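Local coordinates for antibiotic resistance protein (Deinococcus radiodurans, PDB 2VLI), which probably confers resistance to tunicamycin by acting as a phosphotransferase of the P-loop NTPase superfamily, at residues A[7-12]-A[63-68]; A[23-28]-A[164-169]; A[116-121]-A[133-138]. One frame throughout, in Å; residues are numbered along the deposited sequence.

Contact 1 of 3, residues A[7-12]-A[63-68]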
ATOM      1  N   ILE A   7      -6.622  21.714 -11.846  1.00 24.73           N
ATOM      2  CA  ILE A   7      -6.607  21.188 -10.466  1.00 22.53           C
ATOM      3  C   ILE A   7      -5.246  20.543 -10.180  1.00 21.82           C
ATOM      4  O   ILE A   7      -4.842  19.609 -10.890  1.00 20.92           O
ATOM      5  CB  ILE A   7      -7.774  20.195 -10.243  1.00 22.31           C
ATOM      6  CG1 ILE A   7      -9.115  20.930 -10.466  1.00 22.82           C
ATOM      7  CG2 ILE A   7      -7.746  19.606  -8.819  1.00 19.90           C
ATOM      8  CD1 ILE A   7     -10.345  20.034 -10.394  1.00 23.50           C
ATOM      9  N   ILE A   8      -4.521  21.057  -9.184  1.00 20.30           N
ATOM     10  CA  ILE A   8      -3.182  20.532  -8.842  1.00 20.67           C
ATOM     11  C   ILE A   8      -3.309  19.747  -7.537  1.00 20.12           C
ATOM     12  O   ILE A   8      -3.553  20.321  -6.517  1.00 20.47           O
ATOM     13  CB  ILE A   8      -2.150  21.645  -8.716  1.00 20.61           C
ATOM     14  CG1 ILE A   8      -2.159  22.520  -9.967  1.00 23.85           C
ATOM     15  CG2 ILE A   8      -0.785  21.111  -8.500  1.00 21.85           C
ATOM     16  CD1 ILE A   8      -1.454  23.856  -9.767  1.00 25.93           C
ATOM     17  N   TRP A   9      -3.155  18.432  -7.617  1.00 18.61           N
ATOM     18  CA  TRP A   9      -3.486  17.511  -6.551  1.00 18.28           C
ATOM     19  C   TRP A   9      -2.158  16.940  -6.084  1.00 18.24           C
ATOM     20  O   TRP A   9      -1.453  16.305  -6.854  1.00 18.05           O
ATOM     21  CB  TRP A   9      -4.376  16.439  -7.141  1.00 17.40           C
ATOM     22  CG  TRP A   9      -4.712  15.287  -6.249  1.00 17.46           C
ATOM     23  CD1 TRP A   9      -3.894  14.252  -5.905  1.00 17.40           C
ATOM     24  CD2 TRP A   9      -5.996  14.984  -5.680  1.00 16.93           C
ATOM     25  NE1 TRP A   9      -4.566  13.345  -5.142  1.00 21.00           N
ATOM     26  CE2 TRP A   9      -5.868  13.753  -4.998  1.00 18.69           C
ATOM     27  CE3 TRP A   9      -7.243  15.618  -5.693  1.00 18.95           C
ATOM     28  CZ2 TRP A   9      -6.923  13.166  -4.294  1.00 19.17           C
ATOM     29  CZ3 TRP A   9      -8.312  15.008  -4.990  1.00 17.71           C
ATOM     30  CH2 TRP A   9      -8.136  13.812  -4.298  1.00 18.64           C
ATOM     31  N   ILE A  10      -1.790  17.229  -4.853  1.00 17.94           N
ATOM     32  CA  ILE A  10      -0.472  16.927  -4.357  1.00 18.89           C
ATOM     33  C   ILE A  10      -0.519  16.031  -3.117  1.00 18.99           C
ATOM     34  O   ILE A  10      -0.933  16.462  -2.039  1.00 19.72           O
ATOM     35  CB  ILE A  10       0.296  18.233  -4.005  1.00 19.08           C
ATOM     36  CG1 ILE A  10       0.390  19.118  -5.239  1.00 22.21           C
ATOM     37  CG2 ILE A  10       1.699  17.898  -3.423  1.00 20.00           C
ATOM     38  CD1 ILE A  10       0.763  20.585  -4.940  1.00 24.41           C
ATOM     39  N   ASN A  11      -0.090  14.783  -3.278  1.00 18.52           N
ATOM     40  CA  ASN A  11      -0.043  13.830  -2.209  1.00 20.09           C
ATOM     41  C   ASN A  11       1.367  13.802  -1.647  1.00 21.85           C
ATOM     42  O   ASN A  11       2.333  13.895  -2.388  1.00 22.15           O
ATOM     43  CB  ASN A  11      -0.415  12.455  -2.717  1.00 19.49           C
ATOM     44  CG  ASN A  11      -0.526  11.428  -1.600  1.00 20.10           C
ATOM     45  OD1 ASN A  11      -0.845  11.757  -0.450  1.00 20.28           O
ATOM     46  ND2 ASN A  11      -0.207  10.193  -1.919  1.00 21.57           N
ATOM     47  N   GLY A  12       1.482  13.615  -0.364  1.00 24.59           N
ATOM     48  CA  GLY A  12       2.779  13.748   0.299  1.00 26.73           C
ATOM     49  C   GLY A  12       2.792  12.892   1.528  1.00 28.04           C
ATOM     50  O   GLY A  12       1.722  12.483   1.991  1.00 28.35           O
ATOM     51  N   PRO A  63     -16.575  10.160  -1.130  1.00 20.15           N
ATOM     52  CA  PRO A  63     -17.605  10.726  -2.006  1.00 19.87           C
ATOM     53  C   PRO A  63     -18.038  12.181  -1.694  1.00 18.88           C
ATOM     54  O   PRO A  63     -18.246  12.969  -2.596  1.00 18.33           O
ATOM     55  CB  PRO A  63     -18.779   9.735  -1.853  1.00 20.35           C
ATOM     56  CG  PRO A  63     -18.591   9.164  -0.524  1.00 22.18           C
ATOM     57  CD  PRO A  63     -17.097   9.017  -0.354  1.00 20.67           C
ATOM     58  N   LEU A  64     -18.077  12.573  -0.444  1.00 18.04           N
ATOM     59  CA  LEU A  64     -18.584  13.894  -0.167  1.00 16.77           C
ATOM     60  C   LEU A  64     -17.533  14.938  -0.403  1.00 16.60           C
ATOM     61  O   LEU A  64     -17.851  16.024  -0.872  1.00 14.38           O
ATOM     62  CB  LEU A  64     -19.180  14.011   1.233  1.00 17.23           C
ATOM     63  CG  LEU A  64     -20.354  13.124   1.637  1.00 18.25           C
ATOM     64  CD1 LEU A  64     -21.044  13.591   2.924  1.00 17.18           C
ATOM     65  CD2 LEU A  64     -21.340  12.889   0.410  1.00 18.35           C
HETATM   66  N   MSE A  65     -16.286  14.647  -0.039  1.00 16.18           N
HETATM   67  CA  MSE A  65     -15.222  15.573  -0.363  1.00 16.85           C
HETATM   68  C   MSE A  65     -15.065  15.797  -1.867  1.00 16.70           C
HETATM   69  O   MSE A  65     -14.802  16.916  -2.307  1.00 15.88           O
HETATM   70  CB  MSE A  65     -13.932  15.126   0.339  1.00 18.01           C
HETATM   71  CG  MSE A  65     -12.712  15.988   0.111  1.00 19.22           C
HETATM   72 SE   MSE A  65     -11.789  15.657  -1.596  1.00 25.36          SE
HETATM   73  CE  MSE A  65     -11.244  13.753  -1.400  1.00 26.31           C
ATOM     74  N   LEU A  66     -15.256  14.754  -2.677  1.00 15.51           N
ATOM     75  CA  LEU A  66     -15.136  14.858  -4.127  1.00 15.39           C
ATOM     76  C   LEU A  66     -16.324  15.592  -4.761  1.00 15.04           C
ATOM     77  O   LEU A  66     -16.177  16.329  -5.727  1.00 16.82           O
ATOM     78  CB  LEU A  66     -14.977  13.473  -4.756  1.00 15.94           C
ATOM     79  CG  LEU A  66     -13.631  12.694  -4.582  1.00 15.27           C
ATOM     80  CD1 LEU A  66     -13.725  11.296  -5.253  1.00 18.47           C
ATOM     81  CD2 LEU A  66     -12.439  13.502  -5.051  1.00 16.41           C
ATOM     82  N   ASP A  67     -17.517  15.380  -4.222  1.00 15.72           N
ATOM     83  CA  ASP A  67     -18.654  16.246  -4.583  1.00 16.51           C
ATOM     84  C   ASP A  67     -18.362  17.723  -4.314  1.00 16.32           C
ATOM     85  O   ASP A  67     -18.628  18.571  -5.154  1.00 16.76           O
ATOM     86  CB  ASP A  67     -19.865  15.832  -3.791  1.00 17.20           C
ATOM     87  CG  ASP A  67     -20.382  14.482  -4.185  1.00 19.05           C
ATOM     88  OD1 ASP A  67     -19.988  13.939  -5.258  1.00 23.15           O
ATOM     89  OD2 ASP A  67     -21.181  13.958  -3.394  1.00 20.23           O
ATOM     90  N   ALA A  68     -17.896  18.043  -3.110  1.00 16.39           N
ATOM     91  CA  ALA A  68     -17.484  19.408  -2.816  1.00 17.24           C
ATOM     92  C   ALA A  68     -16.425  19.961  -3.788  1.00 17.16           C
ATOM     93  O   ALA A  68     -16.469  21.121  -4.176  1.00 17.38           O
ATOM     94  CB  ALA A  68     -16.964  19.496  -1.399  1.00 17.05           C
TER

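Contact 2 of 3, residues A[23-28]-A[164-169]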
ATOM      1  N   HIS A  23       0.917  25.829  -0.189  1.00 33.06           N
ATOM      2  CA  HIS A  23       1.005  27.255   0.188  1.00 34.03           C
ATOM      3  C   HIS A  23       1.895  28.061  -0.786  1.00 33.39           C
ATOM      4  O   HIS A  23       1.488  29.094  -1.311  1.00 33.18           O
ATOM      5  CB  HIS A  23       1.525  27.379   1.624  1.00 34.87           C
ATOM      6  CG  HIS A  23       1.774  28.797   2.064  1.00 38.65           C
ATOM      7  ND1 HIS A  23       0.756  29.714   2.227  1.00 41.60           N
ATOM      8  CD2 HIS A  23       2.919  29.439   2.413  1.00 41.72           C
ATOM      9  CE1 HIS A  23       1.262  30.868   2.627  1.00 42.29           C
ATOM     10  NE2 HIS A  23       2.572  30.728   2.751  1.00 43.33           N
ATOM     11  N   THR A  24       3.098  27.563  -1.066  1.00 32.66           N
ATOM     12  CA  THR A  24       3.983  28.213  -2.044  1.00 31.15           C
ATOM     13  C   THR A  24       3.373  28.374  -3.426  1.00 30.54           C
ATOM     14  O   THR A  24       3.538  29.422  -4.070  1.00 30.16           O
ATOM     15  CB  THR A  24       5.305  27.413  -2.183  1.00 32.14           C
ATOM     16  OG1 THR A  24       5.792  27.129  -0.869  1.00 33.13           O
ATOM     17  CG2 THR A  24       6.343  28.185  -2.998  1.00 31.12           C
ATOM     18  N   LEU A  25       2.691  27.339  -3.904  1.00 28.37           N
ATOM     19  CA  LEU A  25       2.080  27.390  -5.206  1.00 28.52           C
ATOM     20  C   LEU A  25       0.970  28.396  -5.158  1.00 28.22           C
ATOM     21  O   LEU A  25       0.761  29.146  -6.104  1.00 28.82           O
ATOM     22  CB  LEU A  25       1.460  26.048  -5.604  1.00 28.41           C
ATOM     23  CG  LEU A  25       2.357  25.029  -6.286  1.00 30.63           C
ATOM     24  CD1 LEU A  25       1.721  23.648  -6.178  1.00 27.30           C
ATOM     25  CD2 LEU A  25       2.651  25.434  -7.749  1.00 26.91           C
ATOM     26  N   HIS A  26       0.227  28.365  -4.063  1.00 28.60           N
ATOM     27  CA  HIS A  26      -0.874  29.292  -3.864  1.00 29.10           C
ATOM     28  C   HIS A  26      -0.389  30.744  -3.952  1.00 30.38           C
ATOM     29  O   HIS A  26      -0.978  31.544  -4.677  1.00 29.46           O
ATOM     30  CB  HIS A  26      -1.554  29.057  -2.532  1.00 28.80           C
ATOM     31  CG  HIS A  26      -2.653  30.037  -2.260  1.00 28.73           C
ATOM     32  ND1 HIS A  26      -3.632  30.318  -3.185  1.00 23.36           N
ATOM     33  CD2 HIS A  26      -2.879  30.859  -1.204  1.00 29.94           C
ATOM     34  CE1 HIS A  26      -4.448  31.233  -2.689  1.00 28.09           C
ATOM     35  NE2 HIS A  26      -4.011  31.579  -1.487  1.00 24.55           N
ATOM     36  N   GLU A  27       0.695  31.042  -3.235  1.00 32.33           N
ATOM     37  CA  GLU A  27       1.260  32.411  -3.183  1.00 34.39           C
ATOM     38  C   GLU A  27       1.741  32.899  -4.542  1.00 34.47           C
ATOM     39  O   GLU A  27       1.848  34.100  -4.753  1.00 34.54           O
ATOM     40  CB  GLU A  27       2.438  32.496  -2.239  1.00 34.91           C
ATOM     41  CG  GLU A  27       2.207  32.190  -0.778  1.00 39.57           C
ATOM     42  CD  GLU A  27       3.558  32.098   0.003  1.00 47.27           C
ATOM     43  OE1 GLU A  27       4.613  31.741  -0.609  1.00 51.56           O
ATOM     44  OE2 GLU A  27       3.579  32.408   1.230  1.00 51.58           O
ATOM     45  N   ARG A  28       2.019  31.975  -5.465  1.00 34.83           N
ATOM     46  CA  ARG A  28       2.569  32.319  -6.782  1.00 34.91           C
ATOM     47  C   ARG A  28       1.672  32.030  -7.967  1.00 34.90           C
ATOM     48  O   ARG A  28       2.090  32.177  -9.124  1.00 35.11           O
ATOM     49  CB  ARG A  28       3.915  31.637  -6.952  1.00 34.97           C
ATOM     50  CG  ARG A  28       4.876  32.023  -5.830  1.00 36.57           C
ATOM     51  CD  ARG A  28       6.256  31.433  -5.979  1.00 37.36           C
ATOM     52  NE  ARG A  28       6.837  31.766  -7.270  1.00 37.76           N
ATOM     53  CZ  ARG A  28       7.925  31.195  -7.784  1.00 40.07           C
ATOM     54  NH1 ARG A  28       8.578  30.272  -7.097  1.00 39.43           N
ATOM     55  NH2 ARG A  28       8.357  31.553  -8.985  1.00 40.08           N
ATOM     56  N   GLN A 164       8.928  23.089 -10.137  1.00 25.01           N
ATOM     57  CA  GLN A 164       8.929  21.801 -10.821  1.00 26.84           C
ATOM     58  C   GLN A 164       7.508  21.342 -11.141  1.00 25.59           C
ATOM     59  O   GLN A 164       7.212  20.928 -12.251  1.00 25.86           O
ATOM     60  CB  GLN A 164       9.616  20.789  -9.894  1.00 28.07           C
ATOM     61  CG  GLN A 164       9.881  19.414 -10.488  1.00 31.91           C
ATOM     62  CD  GLN A 164      10.606  19.522 -11.762  1.00 37.10           C
ATOM     63  OE1 GLN A 164      11.550  20.303 -11.873  1.00 40.84           O
ATOM     64  NE2 GLN A 164      10.177  18.761 -12.761  1.00 42.00           N
ATOM     65  N   ILE A 165       6.617  21.469 -10.162  1.00 25.36           N
ATOM     66  CA  ILE A 165       5.218  21.099 -10.344  1.00 24.65           C
ATOM     67  C   ILE A 165       4.561  22.014 -11.340  1.00 24.39           C
ATOM     68  O   ILE A 165       3.900  21.557 -12.281  1.00 23.90           O
ATOM     69  CB  ILE A 165       4.464  21.109  -9.019  1.00 24.87           C
ATOM     70  CG1 ILE A 165       4.971  19.967  -8.142  1.00 24.23           C
ATOM     71  CG2 ILE A 165       2.941  21.019  -9.285  1.00 24.12           C
ATOM     72  CD1 ILE A 165       4.466  19.936  -6.746  1.00 23.93           C
ATOM     73  N   ALA A 166       4.770  23.317 -11.191  1.00 24.79           N
ATOM     74  CA  ALA A 166       4.235  24.234 -12.188  1.00 25.44           C
ATOM     75  C   ALA A 166       4.741  23.950 -13.610  1.00 26.02           C
ATOM     76  O   ALA A 166       3.965  24.007 -14.541  1.00 26.16           O
ATOM     77  CB  ALA A 166       4.495  25.696 -11.802  1.00 24.83           C
ATOM     78  N   ALA A 167       6.034  23.686 -13.784  1.00 27.59           N
ATOM     79  CA  ALA A 167       6.594  23.346 -15.119  1.00 29.25           C
ATOM     80  C   ALA A 167       5.930  22.114 -15.724  1.00 29.92           C
ATOM     81  O   ALA A 167       5.600  22.083 -16.903  1.00 30.63           O
ATOM     82  CB  ALA A 167       8.157  23.122 -15.044  1.00 28.33           C
ATOM     83  N   GLN A 168       5.735  21.087 -14.904  1.00 30.91           N
ATOM     84  CA  GLN A 168       5.131  19.854 -15.393  1.00 31.31           C
ATOM     85  C   GLN A 168       3.718  20.117 -15.892  1.00 32.36           C
ATOM     86  O   GLN A 168       3.354  19.635 -16.956  1.00 32.03           O
ATOM     87  CB  GLN A 168       5.204  18.749 -14.332  1.00 31.59           C
ATOM     88  CG  GLN A 168       6.638  18.351 -14.082  1.00 31.95           C
ATOM     89  CD  GLN A 168       6.872  16.943 -13.505  1.00 32.39           C
ATOM     90  OE1 GLN A 168       7.867  16.728 -12.827  1.00 33.81           O
ATOM     91  NE2 GLN A 168       6.021  15.980 -13.857  1.00 33.90           N
ATOM     92  N   VAL A 169       2.953  20.943 -15.178  1.00 33.00           N
ATOM     93  CA  VAL A 169       1.554  21.188 -15.577  1.00 33.98           C
ATOM     94  C   VAL A 169       1.360  22.332 -16.604  1.00 34.72           C
ATOM     95  O   VAL A 169       0.246  22.586 -17.051  1.00 35.34           O
ATOM     96  CB  VAL A 169       0.656  21.409 -14.339  1.00 33.68           C
ATOM     97  CG1 VAL A 169       0.865  20.268 -13.341  1.00 33.26           C
ATOM     98  CG2 VAL A 169       0.948  22.700 -13.675  1.00 33.01           C
TER

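Contact 3 of 3, residues A[116-121]-A[133-138]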
ATOM      1  N   ASN A 116      15.210  11.418   6.020  1.00 22.03           N
ATOM      2  CA  ASN A 116      15.643  12.296   7.083  1.00 23.12           C
ATOM      3  C   ASN A 116      14.771  13.550   7.156  1.00 23.55           C
ATOM      4  O   ASN A 116      14.445  14.009   8.254  1.00 24.28           O
ATOM      5  CB  ASN A 116      17.126  12.636   6.881  1.00 23.13           C
ATOM      6  CG  ASN A 116      17.367  13.648   5.782  1.00 24.66           C
ATOM      7  OD1 ASN A 116      17.591  14.835   6.080  1.00 32.39           O
ATOM      8  ND2 ASN A 116      17.338  13.221   4.522  1.00 20.80           N
ATOM      9  N   VAL A 117      14.337  14.054   5.990  1.00 23.65           N
ATOM     10  CA  VAL A 117      13.459  15.216   5.907  1.00 24.33           C
ATOM     11  C   VAL A 117      12.103  14.908   6.540  1.00 24.38           C
ATOM     12  O   VAL A 117      11.552  15.737   7.303  1.00 23.38           O
ATOM     13  CB  VAL A 117      13.338  15.723   4.478  1.00 24.64           C
ATOM     14  CG1 VAL A 117      12.121  16.705   4.271  1.00 26.44           C
ATOM     15  CG2 VAL A 117      14.681  16.339   4.031  1.00 24.01           C
ATOM     16  N   VAL A 118      11.584  13.714   6.278  1.00 22.59           N
ATOM     17  CA  VAL A 118      10.309  13.322   6.865  1.00 22.16           C
ATOM     18  C   VAL A 118      10.454  13.116   8.385  1.00 24.38           C
ATOM     19  O   VAL A 118       9.617  13.570   9.157  1.00 24.88           O
ATOM     20  CB  VAL A 118       9.724  12.073   6.213  1.00 21.67           C
ATOM     21  CG1 VAL A 118       8.416  11.717   6.887  1.00 20.97           C
ATOM     22  CG2 VAL A 118       9.504  12.304   4.705  1.00 16.67           C
ATOM     23  N   LEU A 119      11.506  12.439   8.804  1.00 25.31           N
ATOM     24  CA  LEU A 119      11.697  12.149  10.197  1.00 27.70           C
ATOM     25  C   LEU A 119      11.875  13.440  10.961  1.00 30.27           C
ATOM     26  O   LEU A 119      11.353  13.583  12.049  1.00 30.64           O
ATOM     27  CB  LEU A 119      12.932  11.299  10.409  1.00 27.56           C
ATOM     28  CG  LEU A 119      12.802   9.836  10.087  1.00 25.21           C
ATOM     29  CD1 LEU A 119      14.157   9.222  10.297  1.00 23.40           C
ATOM     30  CD2 LEU A 119      11.693   9.208  10.942  1.00 23.02           C
ATOM     31  N   GLU A 120      12.612  14.367  10.377  1.00 33.26           N
ATOM     32  CA  GLU A 120      12.866  15.661  11.023  1.00 37.19           C
ATOM     33  C   GLU A 120      11.588  16.517  11.140  1.00 38.63           C
ATOM     34  O   GLU A 120      11.363  17.180  12.149  1.00 38.62           O
ATOM     35  CB  GLU A 120      13.995  16.391  10.286  1.00 38.07           C
ATOM     36  CG  GLU A 120      15.358  15.681  10.472  1.00 42.44           C
ATOM     37  CD  GLU A 120      16.468  16.086   9.475  1.00 47.81           C
ATOM     38  OE1 GLU A 120      17.657  15.898   9.830  1.00 50.44           O
ATOM     39  OE2 GLU A 120      16.169  16.549   8.347  1.00 51.13           O
ATOM     40  N   ARG A 121      10.736  16.483  10.126  1.00 40.17           N
ATOM     41  CA  ARG A 121       9.458  17.174  10.207  1.00 41.97           C
ATOM     42  C   ARG A 121       8.551  16.609  11.311  1.00 43.01           C
ATOM     43  O   ARG A 121       7.908  17.384  12.064  1.00 42.12           O
ATOM     44  CB  ARG A 121       8.741  17.138   8.863  1.00 42.56           C
ATOM     45  CG  ARG A 121       9.275  18.181   7.867  1.00 46.76           C
ATOM     46  CD  ARG A 121       9.018  19.586   8.404  1.00 52.44           C
ATOM     47  NE  ARG A 121       9.268  20.640   7.423  1.00 57.33           N
ATOM     48  CZ  ARG A 121       9.276  21.949   7.698  1.00 60.77           C
ATOM     49  NH1 ARG A 121       9.053  22.394   8.942  1.00 61.65           N
ATOM     50  NH2 ARG A 121       9.517  22.824   6.714  1.00 61.81           N
ATOM     51  N   GLY A 133      11.442   2.545  10.830  1.00 28.83           N
ATOM     52  CA  GLY A 133      10.939   1.488   9.968  1.00 28.46           C
ATOM     53  C   GLY A 133       9.544   1.755   9.456  1.00 27.04           C
ATOM     54  O   GLY A 133       9.238   1.485   8.303  1.00 25.36           O
ATOM     55  N   THR A 134       8.700   2.340  10.298  1.00 25.37           N
ATOM     56  CA  THR A 134       7.305   2.579   9.903  1.00 24.05           C
ATOM     57  C   THR A 134       7.247   3.719   8.887  1.00 21.46           C
ATOM     58  O   THR A 134       6.442   3.682   7.939  1.00 20.51           O
ATOM     59  CB  THR A 134       6.433   2.849  11.169  1.00 24.81           C
ATOM     60  OG1 THR A 134       6.407   1.657  11.965  1.00 28.80           O
ATOM     61  CG2 THR A 134       4.998   3.236  10.823  1.00 24.59           C
ATOM     62  N   VAL A 135       8.084   4.740   9.097  1.00 19.22           N
ATOM     63  CA  VAL A 135       8.210   5.865   8.175  1.00 18.14           C
ATOM     64  C   VAL A 135       8.773   5.372   6.826  1.00 18.02           C
ATOM     65  O   VAL A 135       8.225   5.685   5.765  1.00 16.30           O
ATOM     66  CB  VAL A 135       9.110   6.987   8.790  1.00 18.84           C
ATOM     67  CG1 VAL A 135       9.381   8.100   7.794  1.00 18.47           C
ATOM     68  CG2 VAL A 135       8.469   7.522  10.158  1.00 19.34           C
ATOM     69  N   GLU A 136       9.875   4.605   6.888  1.00 17.88           N
ATOM     70  CA  GLU A 136      10.492   4.090   5.697  1.00 19.42           C
ATOM     71  C   GLU A 136       9.516   3.199   4.932  1.00 18.27           C
ATOM     72  O   GLU A 136       9.470   3.304   3.720  1.00 18.63           O
ATOM     73  CB  GLU A 136      11.810   3.370   5.986  1.00 19.98           C
ATOM     74  CG  GLU A 136      12.459   2.829   4.710  1.00 20.65           C
ATOM     75  CD  GLU A 136      13.061   3.889   3.758  1.00 22.47           C
ATOM     76  OE1 GLU A 136      12.938   5.104   3.979  1.00 23.96           O
ATOM     77  OE2 GLU A 136      13.689   3.470   2.735  1.00 22.30           O
ATOM     78  N   ASP A 137       8.695   2.399   5.612  1.00 18.59           N
ATOM     79  CA  ASP A 137       7.692   1.548   4.937  1.00 18.69           C
ATOM     80  C   ASP A 137       6.760   2.430   4.120  1.00 18.28           C
ATOM     81  O   ASP A 137       6.420   2.096   3.032  1.00 16.64           O
ATOM     82  CB  ASP A 137       6.781   0.798   5.910  1.00 20.02           C
ATOM     83  CG  ASP A 137       7.437  -0.352   6.602  1.00 23.44           C
ATOM     84  OD1 ASP A 137       8.449  -0.895   6.087  1.00 21.51           O
ATOM     85  OD2 ASP A 137       6.868  -0.756   7.667  1.00 28.75           O
ATOM     86  N   ARG A 138       6.307   3.550   4.712  1.00 17.85           N
ATOM     87  CA  ARG A 138       5.421   4.465   4.049  1.00 18.32           C
ATOM     88  C   ARG A 138       6.043   5.092   2.813  1.00 15.71           C
ATOM     89  O   ARG A 138       5.391   5.231   1.776  1.00 13.41           O
ATOM     90  CB  ARG A 138       4.972   5.605   4.996  1.00 20.04           C
ATOM     91  CG  ARG A 138       4.014   6.543   4.352  1.00 27.52           C
ATOM     92  CD  ARG A 138       2.590   6.268   4.822  1.00 38.56           C
ATOM     93  NE  ARG A 138       2.290   4.825   4.817  1.00 45.10           N
ATOM     94  CZ  ARG A 138       1.957   4.095   5.885  1.00 51.29           C
ATOM     95  NH1 ARG A 138       1.729   2.782   5.744  1.00 52.23           N
ATOM     96  NH2 ARG A 138       1.837   4.659   7.099  1.00 54.26           N
TER

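Contact 1 of 3, residues A[7-12]-A[63-68]
The far end of the W9 six-membered ring meets two side chains of helix 61-75, M65 (a selenomethionine) and L66, and this pair of touches is the whole contact. W9 reaches out from the middle of strand 7-11 with CG anti to the backbone N (chi1 173°), which carries the six-membered part of the ring away from the strand and towards the helix. Its far carbon, CH2, does the touching: the terminal methyl CE of M65 lies 4.2 Å from W9 CH2, and the branch methyl CD2 of L66 stands 4.4 Å from that same W9 CH2. Both methyls come in obliquely, so neither makes a clean face or edge contact. They arrive by different routes. M65 starts extended (chi1 -180°), then turns at chi2 (-80°) and again at the bond to selenium, which brings CE round to the ring; L66 starts from beside the line of approach, and only its CD2 branch leans in to W9 CZ3, again at 4.4 Å. No hydrogen bond crosses, and with W9 CA and L66 CA 12.2 Å apart the gap is bridged by side chains alone. Helix 89-101 adds to the surroundings, its L95 touching both W9 and M65 and its L99 packing on L66, while D67 turns elsewhere to form a salt bridge with R102. Strand 7-11 is itself held by backbone hydrogen bonds to H107 and F109 on one flank and to L80 and V82 on the other. Its place at the centre of a parallel sheet, running into a glycine-rich loop at G12, is that of the first strand of a P-loop NTPase, the strand that leads into the Walker A motif; here one of its large side chains reaches a flanking helix.

Contact 2 of 3, residues A[23-28]-A[164-169]
L25 meets I165 and A166 through methyl groups alone, where helix 20-28 and helix 158-169 come together over the sheet. The two branches of L25 divide the work: CD1 rests on the I165 CG2 methyl at 4.2 Å, while CD2 faces A166 CB at 4.5 Å. With CG roughly anti to the carbonyl carbon (chi1 -87°), the leucine fork opens across the neighbouring positions 165 and 166. L25 CA and A166 CA are 8.0 Å apart, consistent with the small side chain of A166. Beneath them lies strand 7-11, whose I10 touches L25 and whose I8 touches I165; F109 of strand 107-112 also packs on I165. This is the layered alpha/beta build of the P-loop NTPases: helix 20-28 is the one that follows the phosphate-binding loop, and here the last helix of the modelled chain lies beside it on the same face of the sheet.

Polar links lie beside the apolar patch. R28 forms a salt bridge through NH1 to E163, the residue just before 164-169, with Q159 OE1 as a second partner, and its NE bonds to the A174 carbonyl. Within helix 158-169, Q164 NE2 donates to Q168 OE1 at 3.1 Å, nearly straight (166°), in the carbonyl plane and on a lone pair.

Contact 3 of 3, residues A[116-121]-A[133-138]
With chi1 at 179° in V118 and 174° in V135, each valine carries CG1 anti to the backbone N and beside its own carbonyl carbon, and those two CG1 methyls meet at 3.9 Å. L119 is set differently: CG stands anti to the carbonyl carbon (chi1 -77°), and although its CB starts out beside the line to the other helix, the extended chain swings CD2 over to V135, 3.7 Å from V135 CG2. V135 is therefore the common partner, its two branches sharing out the residues of helix 115-123: CG1 goes mainly to V118, CG2 to L119, with L119 CD2 also 4.0 Å from V135 CB. The V118 and V135 side chains run antiparallel past one another, whereas L119 cuts across V135 at a slant. L115 and L122, from the same helix as L119, add to the cover of V135, and L139 covers V118.

V118 also touches P13 and F14 at the start of the glycine-rich loop. Farther round helix 132-142, D137 makes a salt bridge to R93 of the second subunit. The helical pair brackets an unmodelled loop, 126-129, consistent with the mobile lid region of related P-loop kinases. No hydrogen bond or salt bridge joins the two segments: the contact is purely apolar, held by dispersion between methyls and by burial of V118, with no directional bond to fix its register.

From the N terminus, strand 7-11 opens contact 1 and helix 20-28 opens contact 2 before contact 1 closes at 63-68, so these two cross along the chain. They also touch, through the side chains of I8 and I10, so the central strand is joined to helix 61-75 on one side chain, W9, and to the helices of contact 2 on the other two. Contact 3 opens after contact 1 has closed and shuts a short loop, 116-121 to 133-138, all within the long span that contact 2 ends at 164-169. It touches neither of the others, its centre lying 24 Å from each, and pairs two helices beyond strand 107-112.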